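E3 ubiquitin-protein ligase HERC2 (PDB 4L1M) probably attaches ubiquitin to target proteins as a HECT-type E3 ligase, of which this is the first RCC1-like domain, a seven-bladed beta-propeller. Local coordinates at residues Glu254-Leu259 with Gln279-Gly284; Ile143-Gly148 with Ala194-Val199; His322-Ala325 with Glu331-Ser334; Gln77-Asp82 with Cys370-Ser375. All coordinates share one frame; numbering follows the deposited sequence.

How the contacts relate
Contacts 1 and 2 are two versions of one join: a short 3-10 linker leaving a blade lays apolar side chains on the next blade, partly buried and well away from the chain's centre, with no hydrogen bond across. Contact 1 meets aromatic rings on strand 280-284, contact 2 a proline on the outer strand 196-198. Contacts 3 and 4 are buried and lie nearer the centre. Contact 3 is held by backbone hydrogen bonds inside one blade, contact 4 by a tyrosine-amide stack between two blades. These last two touch, with His322 and Leu324 against the 370-375 turn. Contacts 1, 2 and 3 all fall within the loop that contact 4 closes.

Contact 1: residues Glu254-Leu259 with Gln279-Gly284; sequences EKLQDL and QVYSWG
Leu256 and Leu259 both place CG beside the backbone N and anti to the carbonyl carbon (chi1 -64° and -46°), and a type I turn, with Leu259 N bonded to Leu256 O at 2.9 Å, presents the pair to strand 280-284. On the strand, Tyr281 and Trp283 both point their CB toward the linker, and both rings meet Leu256. The two methyls of Leu256 are shared between the rings. CD2 lies over one face of Tyr281, displaced toward the rim, 4.2 Å from CG of that ring. CD1 meets Trp283 CH2 at 4.0 Å, the two side chains arriving from opposite directions. Leu259 meets Tyr281 at about a right angle, and its CD1 rests by the phenol end, 3.6 Å from Tyr281 OH and 3.7 Å from Tyr281 CZ. The leucines sit on the linker between strands 250-252 and 261-267, which carries the chain from one propeller blade to the next; both rings stand on the third strand of that next blade. Ala273 and Pro302, on the two strands flanking 280-284, also touch Leu256, and Lys255 makes a cation-pi contact with Tyr301. Trp283 NE1 makes a weak hydrogen bond to Lys238 O. Between the two segments themselves the contact is wholly apolar, so it rests on the packing of branched side chains against aromatic rings rather than on directed bonds.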
loop_
_atom_site.group_PDB
_atom_site.type_symbol
_atom_site.label_atom_id
_atom_site.label_comp_id
_atom_site.label_asym_id
_atom_site.label_seq_id
_atom_site.Cartn_x
_atom_site.Cartn_y
_atom_site.Cartn_z
ATOM N N GLU A 254 -20.065 -4.636 -7.748
ATOM C CA GLU A 254 -20.797 -5.570 -8.575
ATOM C C GLU A 254 -20.097 -5.884 -9.915
ATOM O O GLU A 254 -20.167 -7.008 -10.405
ATOM C CB GLU A 254 -22.249 -5.046 -8.837
ATOM C CG GLU A 254 -23.193 -4.769 -7.622
ATOM C CD GLU A 254 -23.180 -3.321 -6.995
ATOM O OE1 GLU A 254 -22.882 -2.325 -7.705
ATOM O OE2 GLU A 254 -23.507 -3.161 -5.776
ATOM N N LYS A 255 -19.353 -4.941 -10.470
ATOM C CA LYS A 255 -18.608 -5.208 -11.729
ATOM C C LYS A 255 -17.455 -6.189 -11.584
ATOM O O LYS A 255 -17.034 -6.775 -12.574
ATOM C CB LYS A 255 -18.048 -3.929 -12.319
ATOM C CG LYS A 255 -19.118 -2.916 -12.661
ATOM C CD LYS A 255 -19.928 -3.311 -13.870
ATOM C CE LYS A 255 -21.056 -2.316 -14.093
ATOM N NZ LYS A 255 -21.841 -2.729 -15.275
ATOM N N LEU A 256 -16.941 -6.363 -10.367
ATOM C CA LEU A 256 -15.848 -7.298 -10.100
ATOM C C LEU A 256 -16.344 -8.662 -9.604
ATOM O O LEU A 256 -15.522 -9.581 -9.376
ATOM C CB LEU A 256 -14.905 -6.746 -9.037
ATOM C CG LEU A 256 -14.154 -5.489 -9.396
ATOM C CD1 LEU A 256 -13.303 -5.081 -8.204
ATOM C CD2 LEU A 256 -13.275 -5.637 -10.621
ATOM N N GLN A 257 -17.663 -8.806 -9.482
ATOM C CA GLN A 257 -18.255 -9.809 -8.597
ATOM C C GLN A 257 -18.179 -11.214 -9.153
ATOM O O GLN A 257 -18.533 -12.153 -8.470
ATOM C CB GLN A 257 -19.727 -9.445 -8.266
ATOM C CG GLN A 257 -20.722 -9.938 -9.320
ATOM C CD GLN A 257 -22.110 -9.239 -9.314
ATOM O OE1 GLN A 257 -22.543 -8.617 -8.322
ATOM N NE2 GLN A 257 -22.802 -9.339 -10.448
ATOM N N ASP A 258 -17.745 -11.344 -10.400
ATOM C CA ASP A 258 -17.440 -12.650 -10.967
ATOM C C ASP A 258 -15.939 -12.998 -11.201
ATOM O O ASP A 258 -15.603 -14.061 -11.774
ATOM C CB ASP A 258 -18.175 -12.770 -12.301
ATOM C CG ASP A 258 -17.868 -11.616 -13.236
ATOM O OD1 ASP A 258 -17.633 -10.465 -12.752
ATOM O OD2 ASP A 258 -17.846 -11.879 -14.461
ATOM N N LEU A 259 -15.044 -12.152 -10.734
ATOM C CA LEU A 259 -13.642 -12.321 -11.031
ATOM C C LEU A 259 -13.098 -12.810 -9.675
ATOM O O LEU A 259 -13.703 -12.562 -8.610
ATOM C CB LEU A 259 -13.020 -10.989 -11.502
ATOM C CG LEU A 259 -13.916 -10.330 -12.530
ATOM C CD1 LEU A 259 -13.524 -8.879 -12.753
ATOM C CD2 LEU A 259 -13.919 -11.108 -13.848
ATOM N N GLN A 279 -4.821 -10.339 -14.052
ATOM C CA GLN A 279 -5.405 -9.163 -14.659
ATOM C C GLN A 279 -5.524 -8.038 -13.641
ATOM O O GLN A 279 -5.665 -8.285 -12.442
ATOM C CB GLN A 279 -6.758 -9.494 -15.242
ATOM C CG GLN A 279 -6.687 -10.500 -16.358
ATOM C CD GLN A 279 -7.993 -10.466 -17.114
ATOM O OE1 GLN A 279 -9.071 -10.496 -16.511
ATOM N NE2 GLN A 279 -7.913 -10.325 -18.432
ATOM N N VAL A 280 -5.467 -6.806 -14.140
ATOM C CA VAL A 280 -5.489 -5.583 -13.302
ATOM C C VAL A 280 -6.622 -4.675 -13.720
ATOM O O VAL A 280 -6.842 -4.458 -14.914
ATOM C CB VAL A 280 -4.201 -4.766 -13.475
ATOM C CG1 VAL A 280 -4.181 -3.599 -12.514
ATOM C CG2 VAL A 280 -2.975 -5.649 -13.260
ATOM N N TYR A 281 -7.367 -4.158 -12.748
ATOM C CA TYR A 281 -8.412 -3.200 -13.035
ATOM C C TYR A 281 -8.090 -1.952 -12.294
ATOM O O TYR A 281 -7.673 -2.000 -11.142
ATOM C CB TYR A 281 -9.778 -3.733 -12.616
ATOM C CG TYR A 281 -10.257 -4.909 -13.451
ATOM C CD1 TYR A 281 -9.665 -6.166 -13.312
ATOM C CD2 TYR A 281 -11.310 -4.772 -14.368
ATOM C CE1 TYR A 281 -10.090 -7.246 -14.054
ATOM C CE2 TYR A 281 -11.739 -5.855 -15.122
ATOM C CZ TYR A 281 -11.123 -7.085 -14.967
ATOM O OH TYR A 281 -11.522 -8.166 -15.694
ATOM N N SER A 282 -8.285 -0.813 -12.941
ATOM C CA SER A 282 -8.133 0.481 -12.253
ATOM C C SER A 282 -9.345 1.350 -12.526
ATOM O O SER A 282 -9.966 1.267 -13.592
ATOM C CB SER A 282 -6.859 1.198 -12.700
ATOM O OG SER A 282 -6.927 1.547 -14.072
ATOM N N TRP A 283 -9.683 2.168 -11.542
ATOM C CA TRP A 283 -10.791 3.103 -11.660
ATOM C C TRP A 283 -10.623 4.220 -10.636
ATOM O O TRP A 283 -9.768 4.133 -9.734
ATOM C CB TRP A 283 -12.104 2.374 -11.494
ATOM C CG TRP A 283 -12.332 1.815 -10.144
ATOM C CD1 TRP A 283 -13.104 2.358 -9.173
ATOM C CD2 TRP A 283 -11.863 0.557 -9.628
ATOM N NE1 TRP A 283 -13.131 1.544 -8.064
ATOM C CE2 TRP A 283 -12.365 0.435 -8.313
ATOM C CE3 TRP A 283 -11.057 -0.461 -10.132
ATOM C CZ2 TRP A 283 -12.071 -0.666 -7.489
ATOM C CZ3 TRP A 283 -10.756 -1.551 -9.299
ATOM C CH2 TRP A 283 -11.269 -1.638 -7.999
ATOM N N GLY A 284 -11.390 5.302 -10.816
ATOM C CA GLY A 284 -11.243 6.519 -10.014
ATOM C C GLY A 284 -10.785 7.729 -10.815
ATOM O O GLY A 284 -11.123 7.864 -11.991
#

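Contact 2: residues Ile143-Gly148 with Ala194-Val199; sequences ISAFSG and AIPMLV
Pro196 is met by three side chains of the 143-148 linker: Phe146 at CB and CG, Ala145 mainly at CD, Ile143 at CG. Phe146 has CG beside the backbone N, anti to the carbonyl carbon (chi1 -70°). Its CB does not point straight at the strand, yet this rotamer carries the far end of the ring across to the proline. CZ then lies 3.6 Å from Pro196 CB, and CE2 lies 3.6 Å from Pro196 CG. Ala145 comes from a neighbouring position of the same 3-10 turn, its CB 3.8 Å from Pro196 CD. Ile143 puts CG1 beside its N and CG2 anti to it (chi1 -59° for CG1), so the shorter branch faces the proline, with CG2 4.1 Å from Pro196 CG. The turn is held by Phe146 N to Ile143 O at 3.0 Å, and both residues reach the same proline. All three contacts are apolar. The linker follows strand 140-142, the outer strand of one blade, and Pro196 lies in the outer strand 196-198 of the next. Val118 of strand 118-122 backs both Ile143 and Phe146, while Trp177 of strand 174-178 touches both Ile143 and Pro196.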
loop_
_atom_site.group_PDB
_atom_site.type_symbol
_atom_site.label_atom_id
_atom_site.label_comp_id
_atom_site.label_asym_id
_atom_site.label_seq_id
_atom_site.Cartn_x
_atom_site.Cartn_y
_atom_site.Cartn_z
ATOM N N ILE A 143 0.089 -1.707 20.341
ATOM C CA ILE A 143 -1.336 -1.468 20.435
ATOM C C ILE A 143 -1.914 -2.586 21.282
ATOM O O ILE A 143 -2.137 -3.699 20.794
ATOM C CB ILE A 143 -2.028 -1.462 19.072
ATOM C CG1 ILE A 143 -1.438 -0.379 18.156
ATOM C CG2 ILE A 143 -3.521 -1.250 19.255
ATOM C CD1 ILE A 143 -2.092 -0.334 16.778
ATOM N N SER A 144 -2.160 -2.287 22.553
ATOM C CA SER A 144 -2.608 -3.299 23.497
ATOM C C SER A 144 -3.973 -3.906 23.135
ATOM O O SER A 144 -4.248 -5.030 23.487
ATOM C CB SER A 144 -2.633 -2.742 24.912
ATOM O OG SER A 144 -3.598 -1.719 25.005
ATOM N N ALA A 145 -4.812 -3.189 22.403
ATOM C CA ALA A 145 -6.051 -3.788 21.905
ATOM C C ALA A 145 -5.823 -5.127 21.167
ATOM O O ALA A 145 -6.696 -5.963 21.159
ATOM C CB ALA A 145 -6.784 -2.808 20.998
ATOM N N PHE A 146 -4.671 -5.330 20.538
ATOM C CA PHE A 146 -4.426 -6.577 19.825
ATOM C C PHE A 146 -3.596 -7.601 20.622
ATOM O O PHE A 146 -3.451 -8.740 20.181
ATOM C CB PHE A 146 -3.729 -6.301 18.489
ATOM C CG PHE A 146 -4.600 -5.621 17.487
ATOM C CD1 PHE A 146 -5.821 -6.179 17.113
ATOM C CD2 PHE A 146 -4.208 -4.421 16.908
ATOM C CE1 PHE A 146 -6.630 -5.545 16.192
ATOM C CE2 PHE A 146 -5.004 -3.791 15.980
ATOM C CZ PHE A 146 -6.210 -4.352 15.616
ATOM N N SER A 147 -3.052 -7.204 21.771
ATOM C CA SER A 147 -2.233 -8.105 22.577
ATOM C C SER A 147 -3.091 -9.105 23.362
ATOM O O SER A 147 -4.281 -8.871 23.584
ATOM C CB SER A 147 -1.296 -7.317 23.505
ATOM O OG SER A 147 -0.077 -7.006 22.828
ATOM N N GLY A 148 -2.476 -10.229 23.742
ATOM C CA GLY A 148 -3.150 -11.315 24.467
ATOM C C GLY A 148 -4.334 -12.002 23.776
ATOM O O GLY A 148 -5.146 -12.630 24.448
ATOM N N ALA A 194 -10.093 5.993 18.129
ATOM C CA ALA A 194 -8.721 5.901 18.623
ATOM C C ALA A 194 -8.327 4.473 19.077
ATOM O O ALA A 194 -7.208 4.251 19.559
ATOM C CB ALA A 194 -8.551 6.873 19.785
ATOM N N ILE A 195 -9.276 3.551 18.976
ATOM C CA ILE A 195 -9.120 2.169 19.379
ATOM C C ILE A 195 -9.626 1.344 18.184
ATOM O O ILE A 195 -10.635 1.693 17.592
ATOM C CB ILE A 195 -9.985 1.881 20.629
ATOM C CG1 ILE A 195 -9.326 2.466 21.892
ATOM C CG2 ILE A 195 -10.254 0.392 20.819
ATOM C CD1 ILE A 195 -8.033 1.799 22.319
ATOM N N PRO A 196 -8.925 0.256 17.825
ATOM C CA PRO A 196 -9.385 -0.549 16.680
ATOM C C PRO A 196 -10.810 -1.045 16.837
ATOM O O PRO A 196 -11.185 -1.482 17.914
ATOM C CB PRO A 196 -8.406 -1.726 16.665
ATOM C CG PRO A 196 -7.173 -1.183 17.285
ATOM C CD PRO A 196 -7.634 -0.221 18.347
ATOM N N MET A 197 -11.598 -0.944 15.779
ATOM C CA MET A 197 -13.001 -1.320 15.842
ATOM C C MET A 197 -13.382 -2.248 14.702
ATOM O O MET A 197 -13.068 -1.987 13.549
ATOM C CB MET A 197 -13.889 -0.080 15.844
ATOM C CG MET A 197 -15.364 -0.372 16.125
ATOM S SD MET A 197 -16.256 1.178 16.349
ATOM C CE MET A 197 -17.951 0.674 15.920
ATOM N N LEU A 198 -14.076 -3.324 15.061
ATOM C CA LEU A 198 -14.538 -4.324 14.126
ATOM C C LEU A 198 -15.407 -3.717 13.058
ATOM O O LEU A 198 -16.308 -2.944 13.359
ATOM C CB LEU A 198 -15.348 -5.389 14.865
ATOM C CG LEU A 198 -15.869 -6.571 14.015
ATOM C CD1 LEU A 198 -14.708 -7.370 13.432
ATOM C CD2 LEU A 198 -16.759 -7.485 14.829
ATOM N N VAL A 199 -15.141 -4.060 11.804
ATOM C CA VAL A 199 -16.047 -3.692 10.726
ATOM C C VAL A 199 -17.195 -4.728 10.681
ATOM O O VAL A 199 -17.124 -5.743 9.979
ATOM C CB VAL A 199 -15.320 -3.555 9.369
ATOM C CG1 VAL A 199 -16.284 -3.127 8.280
ATOM C CG2 VAL A 199 -14.220 -2.530 9.471
#

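Contact 3: residues His322-Ala325 with Glu331-Ser334; sequences HCLA and EVHS
The beta hairpin formed by strands 322-327 and 332-335 pairs Ala325 with His333 through two backbone hydrogen bonds. Ala325 N reaches His333 O at 2.9 Å, and His333 N returns to Ala325 O at 2.9 Å. One step along, Leu324 and Ser334 form a non-hydrogen-bonded pair. The two methyls of Leu324 part: CD2 meets Ser334 CB at 3.5 Å, while CD1 meets Val332 CG1 at 4.1 Å. Ser334 CA also makes a CA-H...O contact with Cys323 O at 3.3 Å. These are the second and third strands of a four-stranded antiparallel propeller blade. Leu324 and Val332 turn to the neighbouring blade, where Ile368 touches Leu324 and Ile365 touches Val332. Ser334 OG, whose CB lies on the same face, is hydrogen-bonded to His343 and Lys351. The Ala325 side carries His333, whose NE2 donates to Glu331 OE2 at 3.0 Å along a nearly straight bond (166°). The carboxylate oxygen lies close to the imidazole plane but is itself met from above the carboxylate plane. Lys311 forms a salt bridge with that same oxygen.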
loop_
_atom_site.group_PDB
_atom_site.type_symbol
_atom_site.label_atom_id
_atom_site.label_comp_id
_atom_site.label_asym_id
_atom_site.label_seq_id
_atom_site.Cartn_x
_atom_site.Cartn_y
_atom_site.Cartn_z
ATOM N N HIS A 322 1.319 7.455 -9.464
ATOM C CA HIS A 322 1.992 6.533 -10.385
ATOM C C HIS A 322 1.984 5.128 -9.809
ATOM O O HIS A 322 1.739 4.959 -8.625
ATOM C CB HIS A 322 3.413 6.979 -10.686
ATOM C CG HIS A 322 4.416 6.611 -9.637
ATOM N ND1 HIS A 322 4.538 7.297 -8.453
ATOM C CD2 HIS A 322 5.387 5.667 -9.620
ATOM C CE1 HIS A 322 5.520 6.783 -7.738
ATOM N NE2 HIS A 322 6.058 5.795 -8.427
ATOM N N CYS A 323 2.207 4.127 -10.654
ATOM C CA CYS A 323 2.143 2.732 -10.231
ATOM C C CYS A 323 3.232 1.918 -10.860
ATOM O O CYS A 323 3.734 2.275 -11.912
ATOM C CB CYS A 323 0.843 2.086 -10.672
ATOM S SG CYS A 323 -0.629 2.777 -9.951
ATOM N N LEU A 324 3.565 0.819 -10.191
ATOM C CA LEU A 324 4.396 -0.238 -10.732
ATOM C C LEU A 324 3.602 -1.539 -10.713
ATOM O O LEU A 324 2.761 -1.746 -9.839
ATOM C CB LEU A 324 5.653 -0.465 -9.903
ATOM C CG LEU A 324 6.694 0.637 -9.715
ATOM C CD1 LEU A 324 8.035 0.035 -9.320
ATOM C CD2 LEU A 324 6.865 1.495 -10.955
ATOM N N ALA A 325 3.887 -2.400 -11.684
ATOM C CA ALA A 325 3.364 -3.756 -11.706
ATOM C C ALA A 325 4.466 -4.765 -11.990
ATOM O O ALA A 325 5.268 -4.582 -12.914
ATOM C CB ALA A 325 2.286 -3.872 -12.743
ATOM N N GLU A 331 9.115 -9.002 -15.241
ATOM C CA GLU A 331 9.140 -7.676 -15.869
ATOM C C GLU A 331 8.521 -6.671 -14.914
ATOM O O GLU A 331 7.585 -7.003 -14.183
ATOM C CB GLU A 331 8.334 -7.647 -17.173
ATOM C CG GLU A 331 8.872 -8.487 -18.309
ATOM C CD GLU A 331 8.005 -8.433 -19.561
ATOM O OE1 GLU A 331 8.521 -8.677 -20.661
ATOM O OE2 GLU A 331 6.806 -8.149 -19.467
ATOM N N VAL A 332 9.011 -5.440 -14.947
ATOM C CA VAL A 332 8.444 -4.370 -14.125
ATOM C C VAL A 332 7.882 -3.265 -15.016
ATOM O O VAL A 332 8.628 -2.557 -15.690
ATOM C CB VAL A 332 9.506 -3.777 -13.179
ATOM C CG1 VAL A 332 8.877 -2.773 -12.226
ATOM C CG2 VAL A 332 10.196 -4.892 -12.400
ATOM N N HIS A 333 6.560 -3.115 -15.008
ATOM C CA HIS A 333 5.851 -2.115 -15.832
ATOM C C HIS A 333 5.485 -0.916 -14.975
ATOM O O HIS A 333 5.264 -1.044 -13.780
ATOM C CB HIS A 333 4.588 -2.738 -16.387
ATOM C CG HIS A 333 4.844 -3.839 -17.371
ATOM N ND1 HIS A 333 4.459 -3.754 -18.693
ATOM C CD2 HIS A 333 5.449 -5.046 -17.234
ATOM C CE1 HIS A 333 4.822 -4.853 -19.328
ATOM N NE2 HIS A 333 5.428 -5.655 -18.468
ATOM N N SER A 334 5.409 0.254 -15.580
ATOM C CA SER A 334 4.941 1.430 -14.847
ATOM C C SER A 334 4.076 2.321 -15.729
ATOM O O SER A 334 4.112 2.224 -16.945
ATOM C CB SER A 334 6.120 2.233 -14.321
ATOM O OG SER A 334 6.726 2.986 -15.361
#

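Contact 4: residues Gln77-Asp82 with Cys370-Ser375; sequences QAYNSD and CGPAQS
Tyr79 stacks flat on the side-chain amide of Gln374, and its atoms from CB outward follow that amide toward the 370-375 turn. CB points at the turn and lies 3.7 Å from Gln374 NE2. CG, put beside the backbone N (chi1 -58°), has the same nitrogen 3.5 Å away, on the ring face. Over the middle of the ring stands Gln374 CD, 3.6 Å above the plane, with ring and amide planes only 7° apart. On the CD1 side, Gln374 CG adds a CH-pi contact, 4.2 Å from the ring centroid. Farther out, Tyr79 CZ sits 3.7 Å from Gln374 OE1, and CE2 approaches Pro372 CD at 4.0 Å. At the tip, OH passes by Gly371 CA and Pro372 CD and is hydrogen-bonded to Ala61 O. Tyr79 follows strand 74-78, the third strand of one blade, and lies in a type I turn from Ala78 to Ser81. The turn it meets joins strands 365-370 and 374-379 of the blade that strands 27-31 and 45-46 complete. This is the closing blade of the propeller ring, built from both ends of the chain. The bend of Gln374 at chi2 (85°) turns its amide over the ring, and hydrogen bonds at both ends fix the amide's rotation. OE1 accepts Ala373 N at 2.8 Å from above the carbonyl plane, and NE2 donates to Leu32 O, just past strand 27-31.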
loop_
_atom_site.group_PDB
_atom_site.type_symbol
_atom_site.label_atom_id
_atom_site.label_comp_id
_atom_site.label_asym_id
_atom_site.label_seq_id
_atom_site.Cartn_x
_atom_site.Cartn_y
_atom_site.Cartn_z
ATOM N N GLN A 77 14.640 5.685 6.530
ATOM C CA GLN A 77 15.441 6.578 5.719
ATOM C C GLN A 77 14.536 7.669 5.127
ATOM O O GLN A 77 13.441 7.375 4.640
ATOM C CB GLN A 77 16.069 5.783 4.588
ATOM C CG GLN A 77 16.832 6.596 3.549
ATOM C CD GLN A 77 18.154 7.125 4.051
ATOM O OE1 GLN A 77 18.872 6.460 4.777
ATOM N NE2 GLN A 77 18.496 8.331 3.641
ATOM N N ALA A 78 15.017 8.918 5.113
ATOM C CA ALA A 78 14.288 10.019 4.442
ATOM C C ALA A 78 14.630 10.048 2.963
ATOM O O ALA A 78 15.772 9.819 2.581
ATOM C CB ALA A 78 14.632 11.368 5.079
ATOM N N TYR A 79 13.654 10.392 2.137
ATOM C CA TYR A 79 13.871 10.520 0.699
ATOM C C TYR A 79 14.821 11.622 0.370
ATOM O O TYR A 79 15.587 11.511 -0.583
ATOM C CB TYR A 79 12.555 10.829 -0.036
ATOM C CG TYR A 79 11.444 9.830 0.149
ATOM C CD1 TYR A 79 11.624 8.484 -0.150
ATOM C CD2 TYR A 79 10.220 10.231 0.594
ATOM C CE1 TYR A 79 10.598 7.565 0.016
ATOM C CE2 TYR A 79 9.172 9.329 0.736
ATOM C CZ TYR A 79 9.358 7.997 0.456
ATOM O OH TYR A 79 8.297 7.143 0.636
ATOM N N ASN A 80 14.747 12.714 1.121
ATOM C CA ASN A 80 15.505 13.916 0.787
ATOM C C ASN A 80 16.701 14.170 1.681
ATOM O O ASN A 80 17.211 15.275 1.726
ATOM C CB ASN A 80 14.599 15.153 0.764
ATOM C CG ASN A 80 15.166 16.263 -0.110
ATOM O OD1 ASN A 80 15.580 16.026 -1.253
ATOM N ND2 ASN A 80 15.214 17.483 0.428
ATOM N N SER A 81 17.160 13.148 2.387
ATOM C CA SER A 81 18.440 13.227 3.099
ATOM C C SER A 81 19.600 13.328 2.106
ATOM O O SER A 81 19.492 12.883 0.975
ATOM C CB SER A 81 18.601 12.034 4.076
ATOM O OG SER A 81 19.805 12.138 4.822
ATOM N N ASP A 82 20.701 13.938 2.534
ATOM C CA ASP A 82 21.897 14.092 1.681
ATOM C C ASP A 82 22.678 12.771 1.561
ATOM O O ASP A 82 23.395 12.544 0.582
ATOM C CB ASP A 82 22.811 15.252 2.185
ATOM C CG ASP A 82 23.177 15.137 3.677
ATOM O OD1 ASP A 82 22.486 14.406 4.422
ATOM O OD2 ASP A 82 24.156 15.794 4.106
ATOM N N CYS A 370 6.151 1.940 -4.039
ATOM C CA CYS A 370 6.100 3.352 -4.489
ATOM C C CYS A 370 5.863 4.348 -3.365
ATOM O O CYS A 370 4.998 4.156 -2.547
ATOM C CB CYS A 370 4.985 3.543 -5.514
ATOM S SG CYS A 370 5.166 2.524 -6.982
ATOM N N GLY A 371 6.628 5.428 -3.364
ATOM C CA GLY A 371 6.344 6.593 -2.536
ATOM C C GLY A 371 5.560 7.606 -3.357
ATOM O O GLY A 371 5.049 7.288 -4.444
ATOM N N PRO A 372 5.443 8.827 -2.849
ATOM C CA PRO A 372 4.739 9.847 -3.611
ATOM C C PRO A 372 5.479 10.304 -4.884
ATOM O O PRO A 372 4.848 10.706 -5.840
ATOM C CB PRO A 372 4.616 10.989 -2.608
ATOM C CG PRO A 372 5.777 10.816 -1.704
ATOM C CD PRO A 372 5.947 9.341 -1.568
ATOM N N ALA A 373 6.802 10.271 -4.884
ATOM C CA ALA A 373 7.576 10.650 -6.081
ATOM C C ALA A 373 8.748 9.685 -6.307
ATOM O O ALA A 373 9.780 10.055 -6.877
ATOM C CB ALA A 373 8.065 12.072 -5.930
ATOM N N GLN A 374 8.584 8.450 -5.821
ATOM C CA GLN A 374 9.674 7.476 -5.738
ATOM C C GLN A 374 9.193 6.088 -6.084
ATOM O O GLN A 374 8.023 5.767 -5.909
ATOM C CB GLN A 374 10.238 7.414 -4.322
ATOM C CG GLN A 374 10.852 8.704 -3.827
ATOM C CD GLN A 374 9.854 9.663 -3.219
ATOM O OE1 GLN A 374 8.690 9.321 -2.983
ATOM N NE2 GLN A 374 10.303 10.896 -2.991
ATOM N N SER A 375 10.116 5.270 -6.583
ATOM C CA SER A 375 9.829 3.884 -6.907
ATOM C C SER A 375 11.022 3.042 -6.565
ATOM O O SER A 375 12.164 3.457 -6.762
ATOM C CB SER A 375 9.490 3.731 -8.396
ATOM O OG SER A 375 8.661 4.790 -8.869
#